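PDB 5HH3: OxyA protein from Actinoplanes teichomyceticus, which is a heme-dependent cytochrome P450 that probably catalyses a phenolic coupling, cyclising the peptide precursor in glycopeptide antibiotic biosynthesis. Local coordinates for residues L102-R114 with D209-I223. Numbering follows the deposited sequence.
With HEM (protoporphyrin IX containing Fe), chain G.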
ATOM      1  N   LEU B 102     -26.098  -9.718   1.368  1.00 34.20           N
ATOM      2  CA  LEU B 102     -25.764  -9.270   2.740  1.00 35.14           C
ATOM      3  C   LEU B 102     -26.387  -7.905   3.050  1.00 34.16           C
ATOM      4  O   LEU B 102     -26.979  -7.725   4.109  1.00 34.66           O
ATOM      5  CB  LEU B 102     -24.255  -9.240   2.994  1.00 35.17           C
ATOM      6  CG  LEU B 102     -23.802  -8.693   4.371  1.00 36.07           C
ATOM      7  CD1 LEU B 102     -24.426  -9.449   5.540  1.00 37.76           C
ATOM      8  CD2 LEU B 102     -22.272  -8.721   4.463  1.00 36.05           C
ATOM      9  N   ARG B 103     -26.284  -6.960   2.124  1.00 33.23           N
ATOM     10  CA  ARG B 103     -26.854  -5.648   2.354  1.00 33.27           C
ATOM     11  C   ARG B 103     -28.375  -5.616   2.632  1.00 34.51           C
ATOM     12  O   ARG B 103     -28.817  -4.871   3.518  1.00 32.79           O
ATOM     13  CB  ARG B 103     -26.495  -4.675   1.239  1.00 33.58           C
ATOM     14  CG  ARG B 103     -27.044  -3.291   1.559  1.00 34.02           C
ATOM     15  CD  ARG B 103     -26.257  -2.204   0.929  1.00 33.44           C
ATOM     16  NE  ARG B 103     -26.894  -0.932   1.223  1.00 34.05           N
ATOM     17  CZ  ARG B 103     -26.293   0.245   1.170  1.00 33.09           C
ATOM     18  NH1 ARG B 103     -24.997   0.347   0.867  1.00 32.61           N
ATOM     19  NH2 ARG B 103     -27.003   1.326   1.442  1.00 33.54           N
ATOM     20  N   ARG B 104     -29.173  -6.423   1.926  1.00 36.90           N
ATOM     21  CA  ARG B 104     -30.619  -6.485   2.218  1.00 38.98           C
ATOM     22  C   ARG B 104     -30.939  -6.914   3.649  1.00 39.53           C
ATOM     23  O   ARG B 104     -31.981  -6.517   4.180  1.00 40.22           O
ATOM     24  CB  ARG B 104     -31.367  -7.431   1.284  1.00 42.39           C
ATOM     25  CG  ARG B 104     -31.713  -6.831  -0.063  1.00 43.91           C
ATOM     26  CD  ARG B 104     -32.687  -7.719  -0.816  1.00 46.65           C
ATOM     27  NE  ARG B 104     -32.121  -9.043  -1.081  1.00 47.80           N
ATOM     28  CZ  ARG B 104     -31.888  -9.574  -2.285  1.00 49.18           C
ATOM     29  NH1 ARG B 104     -32.189  -8.936  -3.413  1.00 49.65           N
ATOM     30  NH2 ARG B 104     -31.354 -10.786  -2.367  1.00 50.95           N
ATOM     31  N   MET B 105     -30.105  -7.774   4.235  1.00 39.15           N
ATOM     32  CA  MET B 105     -30.399  -8.328   5.564  1.00 41.26           C
ATOM     33  C   MET B 105     -30.109  -7.331   6.688  1.00 40.58           C
ATOM     34  O   MET B 105     -30.757  -7.364   7.740  1.00 41.90           O
ATOM     35  CB  MET B 105     -29.628  -9.628   5.793  1.00 41.96           C
ATOM     36  CG  MET B 105     -30.025 -10.691   4.806  1.00 43.76           C
ATOM     37  SD  MET B 105     -29.481 -12.343   5.241  1.00 46.49           S
ATOM     38  CE  MET B 105     -27.741 -12.202   4.874  1.00 44.25           C
ATOM     39  N   VAL B 106     -29.133  -6.464   6.467  1.00 39.56           N
ATOM     40  CA  VAL B 106     -28.766  -5.463   7.465  1.00 40.51           C
ATOM     41  C   VAL B 106     -29.453  -4.118   7.259  1.00 40.45           C
ATOM     42  O   VAL B 106     -29.587  -3.360   8.225  1.00 39.58           O
ATOM     43  CB  VAL B 106     -27.234  -5.316   7.654  1.00 39.92           C
ATOM     44  CG1 VAL B 106     -26.644  -6.641   8.150  1.00 42.12           C
ATOM     45  CG2 VAL B 106     -26.533  -4.863   6.407  1.00 39.02           C
ATOM     46  N   ALA B 107     -29.939  -3.837   6.044  1.00 40.57           N
ATOM     47  CA  ALA B 107     -30.596  -2.547   5.764  1.00 41.64           C
ATOM     48  C   ALA B 107     -31.782  -2.178   6.696  1.00 42.37           C
ATOM     49  O   ALA B 107     -31.919  -1.027   7.042  1.00 41.02           O
ATOM     50  CB  ALA B 107     -31.001  -2.431   4.285  1.00 42.27           C
ATOM     51  N   PRO B 108     -32.616  -3.149   7.112  1.00 45.15           N
ATOM     52  CA  PRO B 108     -33.713  -2.848   8.040  1.00 46.36           C
ATOM     53  C   PRO B 108     -33.313  -2.143   9.353  1.00 45.89           C
ATOM     54  O   PRO B 108     -34.095  -1.342   9.878  1.00 45.54           O
ATOM     55  CB  PRO B 108     -34.285  -4.225   8.334  1.00 47.73           C
ATOM     56  CG  PRO B 108     -34.062  -4.967   7.050  1.00 48.65           C
ATOM     57  CD  PRO B 108     -32.698  -4.542   6.638  1.00 46.47           C
ATOM     58  N   ALA B 109     -32.119  -2.440   9.868  1.00 44.60           N
ATOM     59  CA  ALA B 109     -31.630  -1.792  11.086  1.00 44.71           C
ATOM     60  C   ALA B 109     -31.368  -0.291  10.900  1.00 43.28           C
ATOM     61  O   ALA B 109     -31.326   0.449  11.882  1.00 42.52           O
ATOM     62  CB  ALA B 109     -30.367  -2.479  11.578  1.00 44.24           C
ATOM     63  N   PHE B 110     -31.161   0.152   9.658  1.00 42.19           N
ATOM     64  CA  PHE B 110     -30.838   1.563   9.375  1.00 42.47           C
ATOM     65  C   PHE B 110     -32.002   2.318   8.725  1.00 45.35           C
ATOM     66  O   PHE B 110     -31.820   3.422   8.212  1.00 46.45           O
ATOM     67  CB  PHE B 110     -29.574   1.637   8.509  1.00 40.28           C
ATOM     68  CG  PHE B 110     -28.360   0.996   9.147  1.00 39.04           C
ATOM     69  CD1 PHE B 110     -28.132  -0.372   9.027  1.00 38.97           C
ATOM     70  CD2 PHE B 110     -27.461   1.756   9.894  1.00 38.05           C
ATOM     71  CE1 PHE B 110     -27.018  -0.969   9.616  1.00 38.75           C
ATOM     72  CE2 PHE B 110     -26.342   1.172  10.477  1.00 37.35           C
ATOM     73  CZ  PHE B 110     -26.118  -0.196  10.337  1.00 38.21           C
ATOM     74  N   ALA B 111     -33.196   1.735   8.786  1.00 50.32           N
ATOM     75  CA  ALA B 111     -34.421   2.354   8.247  1.00 55.00           C
ATOM     76  C   ALA B 111     -34.841   3.640   8.997  1.00 58.45           C
ATOM     77  O   ALA B 111     -34.401   3.886  10.119  1.00 55.81           O
ATOM     78  CB  ALA B 111     -35.564   1.351   8.277  1.00 55.35           C
ATOM     79  N   VAL B 112     -35.726   4.409   8.356  1.00 62.72           N
ATOM     80  CA  VAL B 112     -36.148   5.737   8.808  0.50 64.82           C
ATOM     81  C   VAL B 112     -36.868   5.641  10.134  1.00 68.63           C
ATOM     82  O   VAL B 112     -36.496   6.326  11.087  1.00 72.12           O
ATOM     83  CB  VAL B 112     -37.045   6.436   7.750  1.00 65.82           C
ATOM     84  CG1 VAL B 112     -37.817   7.611   8.338  1.00 68.00           C
ATOM     85  CG2 VAL B 112     -36.192   6.916   6.575  1.00 64.53           C
ATOM     86  N   ARG B 113     -37.887   4.789  10.200  1.00 71.17           N
ATOM     87  CA  ARG B 113     -38.647   4.588  11.436  1.00 74.01           C
ATOM     88  C   ARG B 113     -37.761   4.226  12.625  1.00 69.59           C
ATOM     89  O   ARG B 113     -38.044   4.598  13.765  1.00 70.66           O
ATOM     90  CB  ARG B 113     -39.727   3.509  11.254  1.00 80.18           C
ATOM     91  CG  ARG B 113     -40.871   3.917  10.329  1.00 85.03           C
ATOM     92  CD  ARG B 113     -42.142   3.121  10.610  1.00 90.52           C
ATOM     93  NE  ARG B 113     -43.153   3.320   9.565  1.00 94.89           N
ATOM     94  CZ  ARG B 113     -44.398   2.832   9.588  1.00 99.63           C
ATOM     95  NH1 ARG B 113     -44.834   2.099  10.614  1.00101.41           N
ATOM     96  NH2 ARG B 113     -45.223   3.085   8.572  1.00102.38           N
ATOM     97  N   ARG B 114     -36.696   3.491  12.354  1.00 64.75           N
ATOM     98  CA  ARG B 114     -35.742   3.122  13.393  1.00 62.14           C
ATOM     99  C   ARG B 114     -34.963   4.322  13.953  1.00 58.90           C
ATOM    100  O   ARG B 114     -34.738   4.413  15.167  1.00 56.60           O
ATOM    101  CB  ARG B 114     -34.823   2.035  12.858  1.00 61.79           C
ATOM    102  CG  ARG B 114     -35.568   0.702  12.725  1.00 64.06           C
ATOM    103  CD  ARG B 114     -35.327  -0.133  13.964  1.00 64.93           C
ATOM    104  NE  ARG B 114     -33.884  -0.308  14.039  1.00 65.93           N
ATOM    105  CZ  ARG B 114     -33.162  -0.539  15.128  1.00 65.80           C
ATOM    106  NH1 ARG B 114     -33.736  -0.694  16.334  1.00 64.89           N
ATOM    107  NH2 ARG B 114     -31.830  -0.646  14.979  1.00 62.79           N
ATOM    108  N   ASP B 209     -34.520  -4.835  20.760  1.00 79.95           N
ATOM    109  CA  ASP B 209     -34.897  -3.569  20.144  1.00 79.25           C
ATOM    110  C   ASP B 209     -33.764  -2.986  19.295  1.00 76.39           C
ATOM    111  O   ASP B 209     -34.009  -2.255  18.344  1.00 79.40           O
ATOM    112  CB  ASP B 209     -35.292  -2.585  21.260  1.00 82.29           C
ATOM    113  CG  ASP B 209     -36.289  -1.530  20.811  1.00 83.48           C
ATOM    114  OD1 ASP B 209     -36.477  -1.338  19.590  1.00 84.84           O
ATOM    115  OD2 ASP B 209     -36.889  -0.889  21.701  1.00 83.52           O
ATOM    116  N   ASP B 210     -32.527  -3.318  19.647  1.00 72.49           N
ATOM    117  CA  ASP B 210     -31.316  -2.828  18.955  1.00 67.40           C
ATOM    118  C   ASP B 210     -31.102  -3.396  17.526  1.00 64.88           C
ATOM    119  O   ASP B 210     -31.967  -4.072  16.980  1.00 64.98           O
ATOM    120  CB  ASP B 210     -30.107  -3.160  19.834  1.00 67.04           C
ATOM    121  CG  ASP B 210     -30.021  -4.643  20.151  1.00 68.72           C
ATOM    122  OD1 ASP B 210     -30.651  -5.063  21.144  1.00 70.73           O
ATOM    123  OD2 ASP B 210     -29.366  -5.387  19.394  1.00 67.52           O
ATOM    124  N   MET B 211     -29.942  -3.088  16.940  1.00 61.49           N
ATOM    125  CA  MET B 211     -29.555  -3.531  15.602  1.00 60.65           C
ATOM    126  C   MET B 211     -29.667  -5.052  15.409  1.00 59.84           C
ATOM    127  O   MET B 211     -30.220  -5.493  14.414  1.00 59.05           O
ATOM    128  CB  MET B 211     -28.123  -3.063  15.270  1.00 60.57           C
ATOM    129  CG  MET B 211     -27.839  -2.945  13.789  1.00 60.92           C
ATOM    130  SD  MET B 211     -26.123  -3.188  13.292  1.00 62.21           S
ATOM    131  CE  MET B 211     -25.980  -4.944  13.593  1.00 64.36           C
ATOM    132  N   PHE B 212     -29.158  -5.837  16.359  1.00 59.17           N
ATOM    133  CA  PHE B 212     -29.163  -7.311  16.236  1.00 59.42           C
ATOM    134  C   PHE B 212     -30.565  -7.898  16.210  1.00 58.97           C
ATOM    135  O   PHE B 212     -30.860  -8.748  15.379  1.00 57.88           O
ATOM    136  CB  PHE B 212     -28.342  -7.979  17.351  1.00 61.13           C
ATOM    137  CG  PHE B 212     -26.854  -8.026  17.100  1.00 60.65           C
ATOM    138  CD1 PHE B 212     -26.246  -7.227  16.158  1.00 59.89           C
ATOM    139  CD2 PHE B 212     -26.056  -8.868  17.850  1.00 63.10           C
ATOM    140  CE1 PHE B 212     -24.880  -7.279  15.956  1.00 59.78           C
ATOM    141  CE2 PHE B 212     -24.687  -8.917  17.660  1.00 61.49           C
ATOM    142  CZ  PHE B 212     -24.101  -8.124  16.710  1.00 59.88           C
ATOM    143  N   GLY B 213     -31.422  -7.445  17.115  1.00 58.45           N
ATOM    144  CA  GLY B 213     -32.785  -7.972  17.208  1.00 59.48           C
ATOM    145  C   GLY B 213     -33.662  -7.675  16.000  1.00 58.04           C
ATOM    146  O   GLY B 213     -34.457  -8.510  15.594  1.00 59.17           O
ATOM    147  N   VAL B 214     -33.529  -6.474  15.446  1.00 55.12           N
ATOM    148  CA  VAL B 214     -34.200  -6.106  14.197  1.00 54.92           C
ATOM    149  C   VAL B 214     -33.777  -7.046  13.059  1.00 53.49           C
ATOM    150  O   VAL B 214     -34.624  -7.583  12.351  1.00 53.62           O
ATOM    151  CB  VAL B 214     -33.897  -4.632  13.825  1.00 54.68           C
ATOM    152  CG1 VAL B 214     -34.233  -4.312  12.366  1.00 54.57           C
ATOM    153  CG2 VAL B 214     -34.651  -3.710  14.775  1.00 56.41           C
ATOM    154  N   VAL B 215     -32.471  -7.244  12.905  1.00 51.27           N
ATOM    155  CA  VAL B 215     -31.948  -8.074  11.820  1.00 50.73           C
ATOM    156  C   VAL B 215     -32.392  -9.535  12.004  1.00 52.35           C
ATOM    157  O   VAL B 215     -32.938 -10.151  11.084  1.00 51.45           O
ATOM    158  CB  VAL B 215     -30.412  -7.975  11.724  1.00 49.27           C
ATOM    159  CG1 VAL B 215     -29.862  -8.960  10.697  1.00 49.50           C
ATOM    160  CG2 VAL B 215     -29.974  -6.552  11.362  1.00 47.13           C
ATOM    161  N   VAL B 216     -32.173 -10.072  13.195  1.00 53.90           N
ATOM    162  CA  VAL B 216     -32.480 -11.472  13.461  1.00 57.66           C
ATOM    163  C   VAL B 216     -33.978 -11.762  13.277  1.00 60.21           C
ATOM    164  O   VAL B 216     -34.336 -12.846  12.844  1.00 60.19           O
ATOM    165  CB  VAL B 216     -31.955 -11.910  14.853  1.00 59.06           C
ATOM    166  CG1 VAL B 216     -32.491 -13.274  15.270  1.00 61.73           C
ATOM    167  CG2 VAL B 216     -30.427 -11.926  14.837  1.00 58.03           C
ATOM    168  N   ARG B 217     -34.840 -10.796  13.589  1.00 62.87           N
ATOM    169  CA  ARG B 217     -36.305 -10.968  13.414  1.00 67.42           C
ATOM    170  C   ARG B 217     -36.702 -11.121  11.951  1.00 67.20           C
ATOM    171  O   ARG B 217     -37.500 -11.978  11.609  1.00 68.52           O
ATOM    172  CB  ARG B 217     -37.090  -9.781  13.999  1.00 69.20           C
ATOM    173  CG  ARG B 217     -37.693 -10.050  15.356  1.00 73.17           C
ATOM    174  CD  ARG B 217     -38.011  -8.757  16.090  1.00 74.41           C
ATOM    175  NE  ARG B 217     -38.702  -9.036  17.342  1.00 78.73           N
ATOM    176  CZ  ARG B 217     -39.121  -8.110  18.204  1.00 81.30           C
ATOM    177  NH1 ARG B 217     -38.922  -6.810  17.969  1.00 80.96           N
ATOM    178  NH2 ARG B 217     -39.739  -8.489  19.317  1.00 83.27           N
ATOM    179  N   GLU B 218     -36.165 -10.254  11.104  1.00 65.58           N
ATOM    180  CA  GLU B 218     -36.552 -10.230   9.715  1.00 66.35           C
ATOM    181  C   GLU B 218     -35.782 -11.268   8.913  1.00 65.71           C
ATOM    182  O   GLU B 218     -36.307 -11.790   7.934  1.00 66.24           O
ATOM    183  CB  GLU B 218     -36.339  -8.832   9.123  1.00 67.27           C
ATOM    184  CG  GLU B 218     -37.126  -8.607   7.837  1.00 70.30           C
ATOM    185  CD  GLU B 218     -37.115  -7.160   7.375  1.00 71.31           C
ATOM    186  OE1 GLU B 218     -37.386  -6.261   8.206  1.00 73.83           O
ATOM    187  OE2 GLU B 218     -36.851  -6.922   6.170  1.00 71.78           O
ATOM    188  N   TYR B 219     -34.549 -11.571   9.326  1.00 62.78           N
ATOM    189  CA  TYR B 219     -33.627 -12.361   8.503  1.00 61.43           C
ATOM    190  C   TYR B 219     -32.770 -13.326   9.305  1.00 62.89           C
ATOM    191  O   TYR B 219     -31.638 -13.619   8.901  1.00 61.38           O
ATOM    192  CB  TYR B 219     -32.714 -11.394   7.732  1.00 57.39           C
ATOM    193  CG  TYR B 219     -33.319 -10.853   6.478  1.00 55.61           C
ATOM    194  CD1 TYR B 219     -33.599 -11.705   5.408  1.00 56.26           C
ATOM    195  CD2 TYR B 219     -33.610  -9.494   6.347  1.00 53.20           C
ATOM    196  CE1 TYR B 219     -34.151 -11.218   4.235  1.00 56.59           C
ATOM    197  CE2 TYR B 219     -34.160  -8.988   5.180  1.00 53.24           C
ATOM    198  CZ  TYR B 219     -34.424  -9.849   4.119  1.00 55.14           C
ATOM    199  OH  TYR B 219     -34.947  -9.363   2.935  1.00 55.34           O
ATOM    200  N   GLY B 220     -33.313 -13.831  10.414  1.00 64.33           N
ATOM    201  CA  GLY B 220     -32.555 -14.607  11.392  1.00 66.19           C
ATOM    202  C   GLY B 220     -31.796 -15.776  10.839  1.00 67.31           C
ATOM    203  O   GLY B 220     -30.591 -15.896  11.031  1.00 67.26           O
ATOM    204  N   ASP B 221     -32.490 -16.628  10.116  1.00 70.23           N
ATOM    205  CA  ASP B 221     -31.827 -17.800   9.561  1.00 72.38           C
ATOM    206  C   ASP B 221     -30.788 -17.450   8.496  1.00 67.69           C
ATOM    207  O   ASP B 221     -29.653 -17.946   8.553  1.00 67.97           O
ATOM    208  CB  ASP B 221     -32.822 -18.805   9.000  1.00 77.37           C
ATOM    209  CG  ASP B 221     -32.280 -20.227   9.054  1.00 82.87           C
ATOM    210  OD1 ASP B 221     -31.505 -20.508  10.007  1.00 85.30           O
ATOM    211  OD2 ASP B 221     -32.618 -21.052   8.168  1.00 83.35           O
ATOM    212  N   GLU B 222     -31.150 -16.546   7.582  1.00 62.16           N
ATOM    213  CA  GLU B 222     -30.355 -16.307   6.395  1.00 57.42           C
ATOM    214  C   GLU B 222     -29.059 -15.530   6.666  1.00 53.22           C
ATOM    215  O   GLU B 222     -28.234 -15.412   5.764  1.00 50.70           O
ATOM    216  CB  GLU B 222     -31.199 -15.617   5.305  1.00 57.19           C
ATOM    217  CG  GLU B 222     -32.421 -16.412   4.799  1.00 60.29           C
ATOM    218  CD  GLU B 222     -32.097 -17.599   3.869  1.00 61.65           C
ATOM    219  OE1 GLU B 222     -31.026 -17.637   3.226  1.00 60.86           O
ATOM    220  OE2 GLU B 222     -32.938 -18.520   3.752  1.00 64.75           O
ATOM    221  N   ILE B 223     -28.885 -14.983   7.876  1.00 50.57           N
ATOM    222  CA  ILE B 223     -27.654 -14.259   8.245  1.00 47.02           C
ATOM    223  C   ILE B 223     -26.863 -15.063   9.281  1.00 47.48           C
ATOM    224  O   ILE B 223     -27.450 -15.672  10.181  1.00 47.51           O
ATOM    225  CB  ILE B 223     -27.942 -12.812   8.726  1.00 45.61           C
ATOM    226  CG1 ILE B 223     -26.642 -11.989   8.741  1.00 43.68           C
ATOM    227  CG2 ILE B 223     -28.628 -12.775  10.091  1.00 46.65           C
ATOM    228  CD1 ILE B 223     -26.850 -10.505   8.892  1.00 42.57           C
TER
HETATM  229  CHA HEM G 401     -20.027   3.327   2.854  1.00 28.02           C
HETATM  230  CHB HEM G 401     -21.553   2.445   7.373  1.00 30.51           C
HETATM  231  CHC HEM G 401     -20.830   7.123   8.501  1.00 30.69           C
HETATM  232  CHD HEM G 401     -19.394   7.980   3.980  1.00 28.31           C
HETATM  233  C1A HEM G 401     -20.470   2.695   3.990  1.00 30.41           C
HETATM  234  C2A HEM G 401     -20.673   1.290   4.094  1.00 30.00           C
HETATM  235  C3A HEM G 401     -21.113   1.042   5.358  1.00 30.86           C
HETATM  236  C4A HEM G 401     -21.178   2.286   6.047  1.00 31.46           C
HETATM  237  CMA HEM G 401     -21.447  -0.307   5.944  1.00 31.68           C
HETATM  238  CAA HEM G 401     -20.454   0.275   2.989  1.00 28.43           C
HETATM  239  CBA HEM G 401     -21.741   0.151   2.175  1.00 27.63           C
HETATM  240  CGA HEM G 401     -21.654  -0.817   1.006  1.00 28.21           C
HETATM  241  O1A HEM G 401     -20.561  -1.132   0.475  1.00 26.09           O
HETATM  242  O2A HEM G 401     -22.713  -1.312   0.536  1.00 27.86           O
HETATM  243  C1B HEM G 401     -21.481   3.650   8.099  1.00 31.57           C
HETATM  244  C2B HEM G 401     -21.822   3.782   9.489  1.00 32.86           C
HETATM  245  C3B HEM G 401     -21.621   5.104   9.826  1.00 33.45           C
HETATM  246  C4B HEM G 401     -21.146   5.764   8.579  1.00 31.80           C
HETATM  247  CMB HEM G 401     -22.315   2.686  10.410  1.00 32.75           C
HETATM  248  CAB HEM G 401     -21.843   5.837  11.098  1.00 35.33           C
HETATM  249  CBB HEM G 401     -22.434   5.375  12.205  1.00 39.36           C
HETATM  250  C1C HEM G 401     -20.356   7.795   7.382  1.00 30.37           C
HETATM  251  C2C HEM G 401     -20.029   9.167   7.326  1.00 29.88           C
HETATM  252  C3C HEM G 401     -19.603   9.418   6.014  1.00 31.49           C
HETATM  253  C4C HEM G 401     -19.699   8.173   5.300  1.00 30.10           C
HETATM  254  CMC HEM G 401     -20.108  10.154   8.475  1.00 30.30           C
HETATM  255  CAC HEM G 401     -19.153  10.685   5.382  1.00 33.21           C
HETATM  256  CBC HEM G 401     -19.123  11.890   5.947  1.00 38.31           C
HETATM  257  C1D HEM G 401     -19.461   6.741   3.345  1.00 28.56           C
HETATM  258  C2D HEM G 401     -19.058   6.605   1.928  1.00 29.49           C
HETATM  259  C3D HEM G 401     -19.230   5.314   1.608  1.00 28.43           C
HETATM  260  C4D HEM G 401     -19.737   4.677   2.842  1.00 27.50           C
HETATM  261  CMD HEM G 401     -18.534   7.651   0.970  1.00 28.15           C
HETATM  262  CAD HEM G 401     -18.944   4.698   0.245  1.00 26.89           C
HETATM  263  CBD HEM G 401     -17.481   4.284   0.025  1.00 26.24           C
HETATM  264  CGD HEM G 401     -17.287   3.680  -1.376  1.00 26.34           C
HETATM  265  O1D HEM G 401     -16.191   3.235  -1.762  1.00 25.33           O
HETATM  266  O2D HEM G 401     -18.195   3.605  -2.214  1.00 25.65           O
HETATM  267  NA  HEM G 401     -20.799   3.296   5.189  1.00 30.75           N
HETATM  268  NB  HEM G 401     -21.122   4.843   7.617  1.00 31.09           N
HETATM  269  NC  HEM G 401     -20.193   7.228   6.150  1.00 29.88           N
HETATM  270  ND  HEM G 401     -19.895   5.567   3.844  1.00 28.17           N
HETATM  271 FE   HEM G 401     -20.493   5.220   5.644  1.00 28.35          FE
HETATM  272  O   HOH W   1     -18.550   4.589   6.147  1.00 34.09           O
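M105 sets CG beside its backbone N (chi1 -62°), which lays CG on the Y219 ring. The extended chi2 carries SD on to E222 and I223, and a bend at chi3 (-74°) turns CE toward E222 O and I223 CB. M105 CG sits over one face of the Y219 ring, 3.9 Å from its centroid, in a CH-pi contact. M105 SD meets the same ring obliquely, a Met-aromatic pair, and lies 3.4 Å from E222 O. P108 CG comes to the edge of the Y219 ring and also packs on the E218 carboxylate. V215 brings CG1 within 3.5 Å of M105 O, while A109 CB presses on M211 CG at 3.4 Å, a tight fit. M211 SD then reaches the F110 ring obliquely.

At the other end, bends at chi2 (-95°) and chi3 fold R114 back, so one guanidinium face lies on V214 CG2, 3.5 Å from CZ. R114 NH1 is 2.6 Å from D209 O. R114 NE and NH2 share A109 O, in the guanidinium plane, through weak hydrogen bonds that probably help steady the group. V106 CG1 touches I223 CD1, and helix 225-256 closes over V106, M211 and V215.

R103 NH1 donates to heme propionate O2A at 2.8 Å. Helix 211-219 packs away from it, on the end of helix 98-106, the 3-10 turn 107-109 and the start of helix 112-136. With H99 and R103 both on the heme, this is consistent with the C helix packed against the H helix in the cytochrome P450 fold.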